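Local coordinates for MutT/nudix family protein (Deinococcus radiodurans, PDB 2W4E) that probably hydrolyses ADP-ribose with magnesium as cofactor, as a Nudix-family enzyme of which an N-terminally truncated piece carrying the Nudix domain is described here, at residues Arg23-Tyr27 with Pro28-Thr32; Lys43-Leu47 with Gly48-Ala52; Tyr115-Glu119 with Ala120-Gln124. One frame throughout, in Å; residues are numbered along the deposited sequence.

How the interactions relate
All three contacts are local, each within ten consecutive residues of the Nudix domain, but they shape different elements. Interaction 1 is a surface hairpin tip joining strands 18-26 and 31-35, with ring, guanidinium and water contacts and no buried residue. Interactions 2 and 3 are partly buried and treat opposite ends of two helices: interaction 2 starts helix 47-59 beside strand 6-14, whereas interaction 3 ends helix 111-120 with a salt bridge outside and aliphatic packing inside. Interactions 1 and 3, with centres 18 Å apart, both reach Y73 of the second subunit; interaction 2 lies across the chain's centre from interaction 3 and touches no other chain of the assembly.

Interaction 1. Residues Arg23-Tyr27 with Pro28-Thr32; sequences RQFRY and PLRAT
R26 and A31 form an antiparallel hydrogen-bonded pair, R26 N giving a nearly straight bond (173°) to A31 O at 2.8 Å, and F25 faces T32 as the adjoining non-hydrogen-bonded pair. The four residues between the strands close the turn: L29 N donates to R26 O and R30 N to Y27 O, after which R30 takes left-handed backbone angles and returns the chain to the strand.

F25 and T32 share one face of the hairpin. The F25 ring reaches forward along it, CE1 coming to 3.3 Å from R30 C and CZ to 3.6 Å from R30 CA, and packs obliquely against the returning backbone of R30 and A31; nearer its own backbone, CB of F25 meets the methyl CG2 of T32. At the tip, Y27 and R30 run side by side in the same direction. NE of R30 sits 3.4 Å above one face of the Y27 ring, near the rim, with ring and guanidinium planes 29° apart. CG of Y27 lies anti to the backbone N (chi1 -176°), which brings the ring next to the carbonyl and into the path of R30. One water ties the two residues together, donating to Y27 O at 2.6 Å and accepting from R30 NE at 3.0 Å.

On the other face, CB of R26 packs against CG of L29, while its guanidinium turns away to a salt bridge with E35. P28 and L29 pack on P76 and Y73 of the second subunit. This is a beta hairpin with a four-residue loop, joining strands 18-26 and 31-35 at the edge of the antiparallel sheet that strand 104-110 completes.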
ATOM      1  N   ARG A  23      16.369   0.490   8.321  1.00 27.87           N
ATOM      2  CA  ARG A  23      16.651   1.685   7.503  1.00 28.65           C
ATOM      3  C   ARG A  23      17.654   1.182   6.521  1.00 28.27           C
ATOM      4  O   ARG A  23      18.742   0.743   6.882  1.00 29.73           O
ATOM      5  CB  ARG A  23      17.185   2.905   8.293  1.00 28.96           C
ATOM      6  CG  ARG A  23      16.186   3.509   9.319  1.00 32.87           C
ATOM      7  CD  ARG A  23      16.577   4.933   9.803  1.00 37.12           C
ATOM      8  NE  ARG A  23      15.730   5.326  10.943  1.00 44.02           N
ATOM      9  CZ  ARG A  23      16.121   5.381  12.217  1.00 45.23           C
ATOM     10  NH1 ARG A  23      17.365   5.081  12.562  1.00 46.48           N
ATOM     11  NH2 ARG A  23      15.254   5.732  13.165  1.00 48.70           N
ATOM     12  N   GLN A  24      17.257   1.194   5.268  1.00 27.53           N
ATOM     13  CA  GLN A  24      18.050   0.646   4.215  1.00 26.80           C
ATOM     14  C   GLN A  24      18.361   1.741   3.202  1.00 26.19           C
ATOM     15  O   GLN A  24      17.466   2.452   2.788  1.00 24.89           O
ATOM     16  CB  GLN A  24      17.238  -0.438   3.518  1.00 27.54           C
ATOM     17  CG  GLN A  24      18.032  -1.186   2.483  1.00 28.67           C
ATOM     18  CD  GLN A  24      17.430  -2.538   2.204  1.00 33.98           C
ATOM     19  OE1 GLN A  24      16.181  -2.708   2.213  1.00 35.19           O
ATOM     20  NE2 GLN A  24      18.287  -3.501   1.909  1.00 32.50           N
ATOM     21  N   PHE A  25      19.632   1.858   2.822  1.00 27.05           N
ATOM     22  CA  PHE A  25      20.032   2.759   1.734  1.00 28.34           C
ATOM     23  C   PHE A  25      19.339   2.322   0.444  1.00 27.78           C
ATOM     24  O   PHE A  25      19.328   1.132   0.105  1.00 29.08           O
ATOM     25  CB  PHE A  25      21.559   2.733   1.527  1.00 28.68           C
ATOM     26  CG  PHE A  25      22.048   3.742   0.509  1.00 29.93           C
ATOM     27  CD1 PHE A  25      22.141   5.082   0.838  1.00 32.26           C
ATOM     28  CD2 PHE A  25      22.395   3.342  -0.785  1.00 34.69           C
ATOM     29  CE1 PHE A  25      22.576   6.039  -0.113  1.00 29.23           C
ATOM     30  CE2 PHE A  25      22.829   4.294  -1.752  1.00 36.02           C
ATOM     31  CZ  PHE A  25      22.925   5.632  -1.400  1.00 31.64           C
ATOM     32  N   ARG A  26      18.742   3.270  -0.261  1.00 26.72           N
ATOM     33  CA  ARG A  26      18.165   2.991  -1.557  1.00 26.75           C
ATOM     34  C   ARG A  26      18.745   3.911  -2.603  1.00 26.77           C
ATOM     35  O   ARG A  26      18.585   5.146  -2.542  1.00 26.08           O
ATOM     36  CB  ARG A  26      16.628   3.136  -1.522  1.00 26.81           C
ATOM     37  CG  ARG A  26      15.921   2.133  -0.572  1.00 28.24           C
ATOM     38  CD  ARG A  26      16.339   0.673  -0.881  1.00 31.89           C
ATOM     39  NE  ARG A  26      15.298  -0.264  -0.440  1.00 31.10           N
ATOM     40  CZ  ARG A  26      15.309  -1.559  -0.717  1.00 35.40           C
ATOM     41  NH1 ARG A  26      16.292  -2.056  -1.440  1.00 36.05           N
ATOM     42  NH2 ARG A  26      14.326  -2.353  -0.306  1.00 33.71           N
ATOM     43  N   TYR A  27      19.364   3.319  -3.608  1.00 25.89           N
ATOM     44  CA  TYR A  27      20.021   4.103  -4.646  1.00 25.66           C
ATOM     45  C   TYR A  27      19.135   5.127  -5.368  1.00 24.07           C
ATOM     46  O   TYR A  27      19.591   6.254  -5.665  1.00 23.60           O
ATOM     47  CB  TYR A  27      20.700   3.156  -5.641  1.00 26.97           C
ATOM     48  CG  TYR A  27      21.498   3.851  -6.709  1.00 29.51           C
ATOM     49  CD1 TYR A  27      22.805   4.292  -6.458  1.00 34.10           C
ATOM     50  CD2 TYR A  27      20.960   4.038  -7.984  1.00 33.51           C
ATOM     51  CE1 TYR A  27      23.559   4.918  -7.470  1.00 34.61           C
ATOM     52  CE2 TYR A  27      21.698   4.644  -8.994  1.00 35.17           C
ATOM     53  CZ  TYR A  27      22.987   5.091  -8.726  1.00 34.14           C
ATOM     54  OH  TYR A  27      23.694   5.700  -9.735  1.00 36.85           O
ATOM     55  N   PRO A  28      17.865   4.781  -5.653  1.00 23.72           N
ATOM     56  CA  PRO A  28      17.133   5.849  -6.310  1.00 23.70           C
ATOM     57  C   PRO A  28      16.886   7.080  -5.433  1.00 23.64           C
ATOM     58  O   PRO A  28      16.511   8.133  -5.966  1.00 22.53           O
ATOM     59  CB  PRO A  28      15.794   5.176  -6.705  1.00 24.53           C
ATOM     60  CG  PRO A  28      16.207   3.692  -6.872  1.00 24.02           C
ATOM     61  CD  PRO A  28      17.132   3.498  -5.702  1.00 23.92           C
ATOM     62  N   LEU A  29      17.081   6.944  -4.119  1.00 22.98           N
ATOM     63  CA  LEU A  29      16.929   8.086  -3.206  1.00 24.29           C
ATOM     64  C   LEU A  29      18.274   8.753  -2.871  1.00 24.29           C
ATOM     65  O   LEU A  29      18.266   9.888  -2.439  1.00 24.64           O
ATOM     66  CB  LEU A  29      16.241   7.673  -1.885  1.00 21.52           C
ATOM     67  CG  LEU A  29      14.926   6.885  -1.888  1.00 26.81           C
ATOM     68  CD1 LEU A  29      14.246   6.847  -0.435  1.00 23.90           C
ATOM     69  CD2 LEU A  29      13.946   7.409  -2.934  1.00 24.28           C
ATOM     70  N   ARG A  30      19.389   8.045  -3.090  1.00 24.54           N
ATOM     71  CA  ARG A  30      20.718   8.314  -2.466  1.00 24.52           C
ATOM     72  C   ARG A  30      20.565   8.563  -0.980  1.00 24.82           C
ATOM     73  O   ARG A  30      21.207   9.447  -0.422  1.00 24.69           O
ATOM     74  CB  ARG A  30      21.429   9.521  -3.100  1.00 24.17           C
ATOM     75  CG  ARG A  30      21.684   9.349  -4.573  1.00 25.51           C
ATOM     76  CD  ARG A  30      22.574   8.159  -4.862  1.00 27.35           C
ATOM     77  NE  ARG A  30      22.693   7.992  -6.323  1.00 33.88           N
ATOM     78  CZ  ARG A  30      23.604   8.592  -7.086  1.00 37.01           C
ATOM     79  NH1 ARG A  30      24.508   9.404  -6.547  1.00 39.13           N
ATOM     80  NH2 ARG A  30      23.627   8.365  -8.400  1.00 39.19           N
ATOM     81  N   ALA A  31      19.671   7.823  -0.354  1.00 23.99           N
ATOM     82  CA  ALA A  31      19.398   8.010   1.076  1.00 24.60           C
ATOM     83  C   ALA A  31      18.796   6.726   1.598  1.00 25.43           C
ATOM     84  O   ALA A  31      18.372   5.858   0.807  1.00 26.70           O
ATOM     85  CB  ALA A  31      18.441   9.116   1.295  1.00 23.68           C
ATOM     86  N   THR A  32      18.739   6.617   2.914  1.00 25.01           N
ATOM     87  CA  THR A  32      18.080   5.485   3.570  1.00 24.58           C
ATOM     88  C   THR A  32      16.588   5.788   3.720  1.00 24.12           C
ATOM     89  O   THR A  32      16.126   6.963   3.602  1.00 23.63           O
ATOM     90  CB  THR A  32      18.734   5.146   4.940  1.00 25.24           C
ATOM     91  OG1 THR A  32      18.493   6.196   5.884  1.00 24.38           O
ATOM     92  CG2 THR A  32      20.240   4.937   4.784  1.00 26.82           C
TER
HETATM   93  O   HOH W   1      20.215   7.412  -7.862  1.00 35.52           O

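Interaction 2. Residues Lys43-Leu47 with Gly48-Ala52; sequences KGEDL and GAAAA
E45 lays its carboxylate against A50 in the first turn of helix 47-59: OE2 lies 3.3 Å from A50 CB, and CD comes to 3.4 Å from A50 CA. The E45 chain, extended beyond CG, carries its carboxylate to the methyl and alpha carbon of A50 and makes no bond to A50 N. At the same turn D46 O accepts A50 N at 2.9 Å in a straight bond (171°), nearly along the C=O axis, and L47 O accepts A51 N at 3.0 Å. These two bonds start the helix, and A52 N to G48 O continues it.

D46 occupies the N-cap position, but its carboxylate makes no capping bond. Its CG stands opposite the backbone N (chi1 -174°), beside the carbonyl carbon, and OD1 is thereby turned back to the neighbouring L47 N, with which it forms only a weak, bent bond of 2.6 Å.

In the next shell the polar end of E45 is taken up by other partners. OE2 accepts the backbone N of E42 and OE1 forms a salt bridge with NE of R53, so the loop before the helix and the side chain one turn beyond A50 are fastened to one carboxylate. Strand 6-14 backs the helix, A50 resting on V8 and A51 on V8 and I10, where the small methyl groups probably allow close packing.

E45 and R53 fall at the conserved glutamate and arginine of the Nudix box, the loop-helix-loop motif of this family. The ion pair and the bond to E42 suggest that E45 braces the loop against the helix, consistent with a role in presenting the helix that carries the metal-binding glutamates in relatives.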
ATOM      1  N   LYS A  43      13.937 -19.609  -6.445  1.00 51.23           N
ATOM      2  CA  LYS A  43      13.383 -20.550  -7.454  1.00 52.84           C
ATOM      3  C   LYS A  43      12.518 -21.652  -6.876  1.00 53.12           C
ATOM      4  O   LYS A  43      11.342 -21.794  -7.234  1.00 53.75           O
ATOM      5  CB  LYS A  43      14.516 -21.223  -8.275  1.00 53.51           C
ATOM      6  CG  LYS A  43      14.020 -22.288  -9.298  1.00 55.60           C
ATOM      7  CD  LYS A  43      14.911 -23.546  -9.375  1.00 57.00           C
ATOM      8  CE  LYS A  43      14.467 -24.484 -10.512  1.00 56.99           C
ATOM      9  NZ  LYS A  43      13.025 -24.878 -10.408  1.00 57.67           N
ATOM     10  N   GLY A  44      13.127 -22.456  -6.009  1.00 53.42           N
ATOM     11  CA  GLY A  44      12.456 -23.615  -5.468  1.00 53.00           C
ATOM     12  C   GLY A  44      11.965 -23.309  -4.078  1.00 52.84           C
ATOM     13  O   GLY A  44      11.948 -24.202  -3.220  1.00 53.63           O
ATOM     14  N   GLU A  45      11.560 -22.052  -3.852  1.00 51.30           N
ATOM     15  CA  GLU A  45      11.198 -21.624  -2.507  1.00 49.26           C
ATOM     16  C   GLU A  45       9.718 -21.426  -2.326  1.00 48.01           C
ATOM     17  O   GLU A  45       9.061 -20.764  -3.114  1.00 47.90           O
ATOM     18  CB  GLU A  45      11.942 -20.352  -2.133  1.00 49.22           C
ATOM     19  CG  GLU A  45      12.412 -20.320  -0.702  1.00 47.28           C
ATOM     20  CD  GLU A  45      13.241 -19.100  -0.423  1.00 45.92           C
ATOM     21  OE1 GLU A  45      14.036 -19.121   0.545  1.00 45.71           O
ATOM     22  OE2 GLU A  45      13.106 -18.105  -1.173  1.00 43.55           O
ATOM     23  N   ASP A  46       9.202 -22.010  -1.263  1.00 46.50           N
ATOM     24  CA  ASP A  46       7.853 -21.767  -0.827  1.00 45.85           C
ATOM     25  C   ASP A  46       7.781 -20.412  -0.099  1.00 44.02           C
ATOM     26  O   ASP A  46       8.799 -19.936   0.421  1.00 42.83           O
ATOM     27  CB  ASP A  46       7.454 -22.892   0.104  1.00 47.31           C
ATOM     28  CG  ASP A  46       6.017 -22.818   0.517  1.00 50.36           C
ATOM     29  OD1 ASP A  46       5.248 -22.064  -0.134  1.00 54.59           O
ATOM     30  OD2 ASP A  46       5.655 -23.525   1.492  1.00 54.26           O
ATOM     31  N   LEU A  47       6.591 -19.803  -0.071  1.00 42.15           N
ATOM     32  CA  LEU A  47       6.421 -18.453   0.484  1.00 41.26           C
ATOM     33  C   LEU A  47       6.801 -18.420   1.961  1.00 39.28           C
ATOM     34  O   LEU A  47       7.553 -17.526   2.378  1.00 38.59           O
ATOM     35  CB  LEU A  47       4.999 -17.924   0.310  1.00 41.42           C
ATOM     36  CG  LEU A  47       4.405 -17.923  -1.094  1.00 43.82           C
ATOM     37  CD1 LEU A  47       4.002 -19.372  -1.541  1.00 47.94           C
ATOM     38  CD2 LEU A  47       3.214 -16.958  -1.155  1.00 43.82           C
ATOM     39  N   GLY A  48       6.299 -19.412   2.712  1.00 37.47           N
ATOM     40  CA  GLY A  48       6.579 -19.586   4.148  1.00 35.24           C
ATOM     41  C   GLY A  48       8.066 -19.637   4.402  1.00 33.98           C
ATOM     42  O   GLY A  48       8.570 -18.984   5.313  1.00 32.54           O
ATOM     43  N   ALA A  49       8.785 -20.372   3.541  1.00 33.26           N
ATOM     44  CA  ALA A  49      10.227 -20.580   3.704  1.00 32.75           C
ATOM     45  C   ALA A  49      11.063 -19.368   3.327  1.00 32.48           C
ATOM     46  O   ALA A  49      12.059 -19.054   4.007  1.00 33.41           O
ATOM     47  CB  ALA A  49      10.695 -21.821   2.912  1.00 33.33           C
ATOM     48  N   ALA A  50      10.692 -18.694   2.236  1.00 31.23           N
ATOM     49  CA  ALA A  50      11.337 -17.423   1.883  1.00 30.33           C
ATOM     50  C   ALA A  50      11.204 -16.414   3.053  1.00 29.38           C
ATOM     51  O   ALA A  50      12.168 -15.713   3.418  1.00 29.21           O
ATOM     52  CB  ALA A  50      10.692 -16.845   0.619  1.00 29.77           C
ATOM     53  N   ALA A  51      10.010 -16.358   3.623  1.00 28.80           N
ATOM     54  CA  ALA A  51       9.720 -15.417   4.739  1.00 29.30           C
ATOM     55  C   ALA A  51      10.645 -15.624   5.948  1.00 28.92           C
ATOM     56  O   ALA A  51      11.305 -14.686   6.370  1.00 29.58           O
ATOM     57  CB  ALA A  51       8.218 -15.443   5.131  1.00 28.29           C
ATOM     58  N   ALA A  52      10.765 -16.857   6.447  1.00 30.07           N
ATOM     59  CA  ALA A  52      11.667 -17.153   7.565  1.00 29.52           C
ATOM     60  C   ALA A  52      13.142 -16.852   7.236  1.00 29.58           C
ATOM     61  O   ALA A  52      13.859 -16.229   8.038  1.00 29.61           O
ATOM     62  CB  ALA A  52      11.485 -18.585   8.026  1.00 29.92           C
TER

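Interaction 3. Residues Tyr115-Glu119 with Ala120-Gln124; sequences YRMLE and AGEIQ
R116 grips the carboxylate of E122 with two nitrogens, end-on, in a salt bridge across the end of helix 111-120. With CG anti to the backbone N (chi1 -175°), the R116 chain bends at chi3 back toward E122. NH1 reaches OE2 of E122 at 2.9 Å in a nearly straight bond (170°), in the guanidinium plane but from above the carboxylate plane, and NH2 meets OE1 of E122 at 3.0 Å on its syn side. The planes are 44° apart, and NH2 has a second charged partner in E113.

In the backbone, A120 N donates to R116 O; G121 N then goes to L118 O at 3.2 Å and E122 N to M117 O at 3.0 Å. I123 N donates to a water that also lies within bonding distance of L118 O.

Apolar packing falls to I123, whose CG1 lies 4.0 Å from M117 CB and 4.4 Å from L118 CB, while CD1 crosses toward CE of M117. I123 also touches S129 of helix 126-141, and an alanine here would probably open a gap beside M117 and L118 and leave the methionine end free to turn.

G121 has positive phi, where a CB would jam against the preceding carbonyl O; with the bonds of G121 N and E122 N back into the last turn, this is a Schellman motif, ending helix 111-120 and turning the chain toward helix 126-141.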
ATOM      1  N   TYR A 115       2.597   3.207  14.192  1.00 22.77           N
ATOM      2  CA  TYR A 115       1.289   3.607  13.628  1.00 23.65           C
ATOM      3  C   TYR A 115       1.053   5.125  13.679  1.00 24.68           C
ATOM      4  O   TYR A 115       0.327   5.678  12.811  1.00 23.26           O
ATOM      5  CB  TYR A 115       0.127   2.783  14.217  1.00 23.65           C
ATOM      6  CG  TYR A 115       0.115   1.414  13.555  1.00 25.00           C
ATOM      7  CD1 TYR A 115       0.925   0.364  14.038  1.00 26.18           C
ATOM      8  CD2 TYR A 115      -0.633   1.190  12.401  1.00 23.75           C
ATOM      9  CE1 TYR A 115       0.955  -0.911  13.389  1.00 25.47           C
ATOM     10  CE2 TYR A 115      -0.613  -0.079  11.746  1.00 26.20           C
ATOM     11  CZ  TYR A 115       0.183  -1.107  12.245  1.00 23.76           C
ATOM     12  OH  TYR A 115       0.193  -2.320  11.599  1.00 23.61           O
ATOM     13  N   ARG A 116       1.691   5.805  14.648  1.00 25.07           N
ATOM     14  CA  ARG A 116       1.643   7.267  14.636  1.00 26.10           C
ATOM     15  C   ARG A 116       2.383   7.743  13.383  1.00 25.15           C
ATOM     16  O   ARG A 116       1.856   8.563  12.628  1.00 24.45           O
ATOM     17  CB  ARG A 116       2.237   7.881  15.898  1.00 26.70           C
ATOM     18  CG  ARG A 116       2.066   9.392  15.910  1.00 29.21           C
ATOM     19  CD  ARG A 116       3.140  10.069  16.796  1.00 31.34           C
ATOM     20  NE  ARG A 116       4.488   9.846  16.278  1.00 33.05           N
ATOM     21  CZ  ARG A 116       4.993  10.377  15.161  1.00 33.92           C
ATOM     22  NH1 ARG A 116       4.299  11.230  14.416  1.00 35.94           N
ATOM     23  NH2 ARG A 116       6.228  10.069  14.798  1.00 35.83           N
ATOM     24  N   MET A 117       3.577   7.209  13.143  1.00 24.33           N
ATOM     25  CA  MET A 117       4.315   7.500  11.913  1.00 25.03           C
ATOM     26  C   MET A 117       3.471   7.235  10.652  1.00 24.84           C
ATOM     27  O   MET A 117       3.383   8.084   9.779  1.00 24.59           O
ATOM     28  CB  MET A 117       5.618   6.729  11.851  1.00 24.29           C
ATOM     29  CG  MET A 117       6.648   7.175  12.887  1.00 28.21           C
ATOM     30  SD  MET A 117       7.973   5.920  13.115  1.00 33.25           S
ATOM     31  CE  MET A 117       8.903   6.206  11.625  1.00 31.17           C
ATOM     32  N   LEU A 118       2.881   6.047  10.574  1.00 25.58           N
ATOM     33  CA  LEU A 118       2.030   5.657   9.437  1.00 25.47           C
ATOM     34  C   LEU A 118       0.921   6.715   9.148  1.00 27.25           C
ATOM     35  O   LEU A 118       0.761   7.148   8.021  1.00 26.87           O
ATOM     36  CB  LEU A 118       1.398   4.300   9.717  1.00 24.42           C
ATOM     37  CG  LEU A 118       0.585   3.630   8.587  1.00 22.75           C
ATOM     38  CD1 LEU A 118       1.431   3.412   7.339  1.00 19.25           C
ATOM     39  CD2 LEU A 118      -0.111   2.324   9.048  1.00 21.00           C
ATOM     40  N   GLU A 119       0.198   7.125  10.180  1.00 27.43           N
ATOM     41  CA  GLU A 119      -0.939   8.004  10.024  1.00 29.81           C
ATOM     42  C   GLU A 119      -0.478   9.402   9.610  1.00 30.82           C
ATOM     43  O   GLU A 119      -1.106  10.039   8.755  1.00 30.27           O
ATOM     44  CB  GLU A 119      -1.748   8.018  11.308  1.00 29.54           C
ATOM     45  CG  GLU A 119      -2.548   6.748  11.486  1.00 31.37           C
ATOM     46  CD  GLU A 119      -3.432   6.790  12.687  1.00 38.24           C
ATOM     47  OE1 GLU A 119      -3.316   7.778  13.457  1.00 42.81           O
ATOM     48  OE2 GLU A 119      -4.256   5.845  12.865  1.00 36.94           O
ATOM     49  N   ALA A 120       0.678   9.811  10.132  1.00 30.84           N
ATOM     50  CA  ALA A 120       1.257  11.111   9.816  1.00 31.35           C
ATOM     51  C   ALA A 120       1.840  11.193   8.400  1.00 31.64           C
ATOM     52  O   ALA A 120       2.185  12.277   7.932  1.00 32.42           O
ATOM     53  CB  ALA A 120       2.324  11.464  10.851  1.00 30.91           C
ATOM     54  N   GLY A 121       1.968  10.074   7.700  1.00 30.75           N
ATOM     55  CA  GLY A 121       2.667  10.131   6.405  1.00 29.76           C
ATOM     56  C   GLY A 121       4.179   9.965   6.441  1.00 28.49           C
ATOM     57  O   GLY A 121       4.855  10.030   5.404  1.00 29.74           O
ATOM     58  N   GLU A 122       4.734   9.690   7.615  1.00 27.72           N
ATOM     59  CA  GLU A 122       6.206   9.615   7.756  1.00 26.04           C
ATOM     60  C   GLU A 122       6.822   8.319   7.202  1.00 24.80           C
ATOM     61  O   GLU A 122       8.032   8.223   7.025  1.00 25.23           O
ATOM     62  CB  GLU A 122       6.608   9.820   9.229  1.00 26.76           C
ATOM     63  CG  GLU A 122       6.199  11.174   9.810  1.00 27.71           C
ATOM     64  CD  GLU A 122       6.334  11.221  11.342  1.00 30.23           C
ATOM     65  OE1 GLU A 122       7.059  10.397  11.934  1.00 30.62           O
ATOM     66  OE2 GLU A 122       5.679  12.076  11.964  1.00 35.53           O
ATOM     67  N   ILE A 123       5.996   7.309   6.950  1.00 23.51           N
ATOM     68  CA  ILE A 123       6.432   6.070   6.287  1.00 22.54           C
ATOM     69  C   ILE A 123       6.121   6.206   4.774  1.00 21.88           C
ATOM     70  O   ILE A 123       5.008   5.912   4.333  1.00 22.39           O
ATOM     71  CB  ILE A 123       5.679   4.814   6.817  1.00 21.12           C
ATOM     72  CG1 ILE A 123       5.593   4.791   8.357  1.00 25.64           C
ATOM     73  CG2 ILE A 123       6.311   3.521   6.264  1.00 22.68           C
ATOM     74  CD1 ILE A 123       6.621   4.004   9.021  1.00 28.79           C
ATOM     75  N   GLN A 124       7.107   6.640   4.003  1.00 21.44           N
ATOM     76  CA  GLN A 124       6.892   6.942   2.586  1.00 21.66           C
ATOM     77  C   GLN A 124       7.055   5.674   1.750  1.00 20.71           C
ATOM     78  O   GLN A 124       6.715   5.699   0.590  1.00 20.67           O
ATOM     79  CB  GLN A 124       7.885   7.998   2.087  1.00 21.84           C
ATOM     80  CG  GLN A 124       7.849   9.376   2.807  1.00 19.99           C
ATOM     81  CD  GLN A 124       9.226   9.997   2.701  1.00 25.68           C
ATOM     82  OE1 GLN A 124      10.191   9.429   3.196  1.00 25.59           O
ATOM     83  NE2 GLN A 124       9.336  11.112   1.973  1.00 25.96           N
TER
HETATM   84  O   HOH W   2       3.194   7.079   6.333  1.00 26.01           O